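Local coordinates for protein chloromuconate cycloisomerase (Rhodococcus opacus, PDB 4M0X) that is a member of the enolase superfamily that holds a manganese ion in its barrel domain, at residues A[10-15]-A[65-70]. Sequence-based numbering, arbitrary orientation.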
loop_
_atom_site.group_PDB
_atom_site.type_symbol
_atom_site.label_atom_id
_atom_site.label_comp_id
_atom_site.label_asym_id
_atom_site.label_seq_id
_atom_site.Cartn_x
_atom_site.Cartn_y
_atom_site.Cartn_z
ATOM N N ALA A 10 41.594 13.200 -25.215
ATOM C CA ALA A 10 41.373 12.280 -24.107
ATOM C C ALA A 10 42.553 11.282 -23.995
ATOM O O ALA A 10 42.696 10.359 -24.817
ATOM C CB ALA A 10 40.046 11.558 -24.287
ATOM N N THR A 11 43.383 11.480 -22.977
ATOM C CA THR A 11 44.644 10.758 -22.821
ATOM C C THR A 11 44.633 9.903 -21.561
ATOM O O THR A 11 44.419 10.423 -20.438
ATOM C CB THR A 11 45.806 11.733 -22.583
ATOM O OG1 THR A 11 45.894 12.681 -23.657
ATOM C CG2 THR A 11 47.110 10.974 -22.402
ATOM N N ILE A 12 44.913 8.615 -21.753
ATOM C CA ILE A 12 44.966 7.634 -20.681
ATOM C C ILE A 12 46.256 7.854 -19.833
ATOM O O ILE A 12 47.374 7.836 -20.357
ATOM C CB ILE A 12 44.816 6.209 -21.278
ATOM C CG1 ILE A 12 43.490 6.093 -22.042
ATOM C CG2 ILE A 12 44.879 5.111 -20.233
ATOM C CD1 ILE A 12 43.439 4.930 -23.031
ATOM N N VAL A 13 46.086 8.100 -18.533
ATOM C CA VAL A 13 47.213 8.358 -17.631
ATOM C C VAL A 13 47.304 7.321 -16.502
ATOM O O VAL A 13 46.283 6.917 -15.917
ATOM C CB VAL A 13 47.072 9.742 -16.977
ATOM C CG1 VAL A 13 48.221 9.982 -15.989
ATOM C CG2 VAL A 13 46.940 10.822 -18.021
ATOM N N ASP A 14 48.502 6.876 -16.179
ATOM C CA ASP A 14 48.620 5.905 -15.085
ATOM C C ASP A 14 49.391 6.597 -14.008
ATOM O O ASP A 14 50.434 7.170 -14.281
ATOM C CB ASP A 14 49.360 4.621 -15.483
ATOM C CG ASP A 14 48.623 3.786 -16.547
ATOM O OD1 ASP A 14 47.406 3.446 -16.399
ATOM O OD2 ASP A 14 49.310 3.432 -17.538
ATOM N N LEU A 15 48.887 6.558 -12.790
ATOM C CA LEU A 15 49.519 7.302 -11.700
ATOM C C LEU A 15 50.017 6.412 -10.592
ATOM O O LEU A 15 49.255 5.628 -10.020
ATOM C CB LEU A 15 48.560 8.369 -11.139
ATOM C CG LEU A 15 48.282 9.531 -12.097
ATOM C CD1 LEU A 15 47.369 10.548 -11.448
ATOM C CD2 LEU A 15 49.582 10.191 -12.555
ATOM N N THR A 65 37.877 2.152 -22.813
ATOM C CA THR A 65 36.629 2.390 -23.535
ATOM C C THR A 65 36.126 3.799 -23.339
ATOM O O THR A 65 35.402 4.333 -24.200
ATOM C CB THR A 65 35.517 1.427 -23.129
ATOM O OG1 THR A 65 35.141 1.686 -21.768
ATOM C CG2 THR A 65 35.972 0.006 -23.290
ATOM N N ILE A 66 36.510 4.410 -22.217
ATOM C CA ILE A 66 36.119 5.803 -21.985
ATOM C C ILE A 66 36.715 6.660 -23.079
ATOM O O ILE A 66 35.980 7.398 -23.746
ATOM C CB ILE A 66 36.511 6.340 -20.595
ATOM C CG1 ILE A 66 35.523 5.887 -19.536
ATOM C CG2 ILE A 66 36.571 7.857 -20.585
ATOM C CD1 ILE A 66 36.196 5.825 -18.180
ATOM N N LYS A 67 38.021 6.522 -23.300
ATOM C CA LYS A 67 38.681 7.296 -24.346
ATOM C C LYS A 67 37.893 7.191 -25.655
ATOM O O LYS A 67 37.538 8.204 -26.253
ATOM C CB LYS A 67 40.119 6.846 -24.565
ATOM C CG LYS A 67 40.787 7.593 -25.706
ATOM C CD LYS A 67 42.248 7.215 -25.889
ATOM C CE LYS A 67 42.811 7.680 -27.233
ATOM N NZ LYS A 67 42.871 9.158 -27.367
ATOM N N THR A 68 37.583 5.963 -26.068
ATOM C CA THR A 68 36.921 5.740 -27.337
ATOM C C THR A 68 35.573 6.423 -27.443
ATOM O O THR A 68 35.273 6.994 -28.481
ATOM C CB THR A 68 36.787 4.251 -27.612
ATOM O OG1 THR A 68 38.095 3.703 -27.593
ATOM C CG2 THR A 68 36.180 3.998 -28.991
ATOM N N ILE A 69 34.778 6.378 -26.371
ATOM C CA ILE A 69 33.429 6.967 -26.358
ATOM C C ILE A 69 33.550 8.466 -26.467
ATOM O O ILE A 69 32.809 9.124 -27.213
ATOM C CB ILE A 69 32.654 6.577 -25.082
ATOM C CG1 ILE A 69 32.145 5.138 -25.172
ATOM C CG2 ILE A 69 31.483 7.495 -24.833
ATOM C CD1 ILE A 69 31.157 4.899 -26.302
ATOM N N ILE A 70 34.522 8.996 -25.741
ATOM C CA ILE A 70 34.810 10.413 -25.814
ATOM C C ILE A 70 35.268 10.793 -27.231
ATOM O O ILE A 70 34.608 11.617 -27.884
ATOM C CB ILE A 70 35.805 10.840 -24.731
ATOM C CG1 ILE A 70 35.116 10.768 -23.359
ATOM C CG2 ILE A 70 36.298 12.246 -24.980
ATOM C CD1 ILE A 70 36.046 10.833 -22.162
#
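Lys67 of helix 63-74 donates a hydrogen bond from NZ to the backbone oxygen Ala10 O on strand 5-17, at 2.8 Å. The C=O...NZ angle is 157°, and the amine is slightly tilted from the carbonyl plane. With CG anti to the backbone N, the lysine chain leaves the helix extended as far as CE, and chi4, a torsion of 66°, then turns NZ onto the oxygen. NZ also forms a salt bridge with Asp71, one turn further along the helix.

Apolar contacts flank this bond, and the lysine methylenes pass beside Ala10 O. The methyl tip of Ile12 meets the lysine stem nearly at a right angle, with Ile12 CD1 3.8 Å from Lys67 CD. Deeper in, Ala10 CB points to the helix and touches Ile70 CG2 at 3.9 Å. Val34 of strand 27-40 also packs on Ala10, while Ala103 and Ile107 of helix 101-118 pack on Ile70.

The axes of segments 10-15 and 65-70 run nearly antiparallel (174°) and come within 8.4 Å of each other. This joins the antiparallel sheet to a helix of the N-terminal alpha+beta domain of the enolase fold. The chemistry implies a divided role for Lys67: its methylenes pack against Ile12, while its amine, probably charged, ties a strand carbonyl to a helix carboxylate.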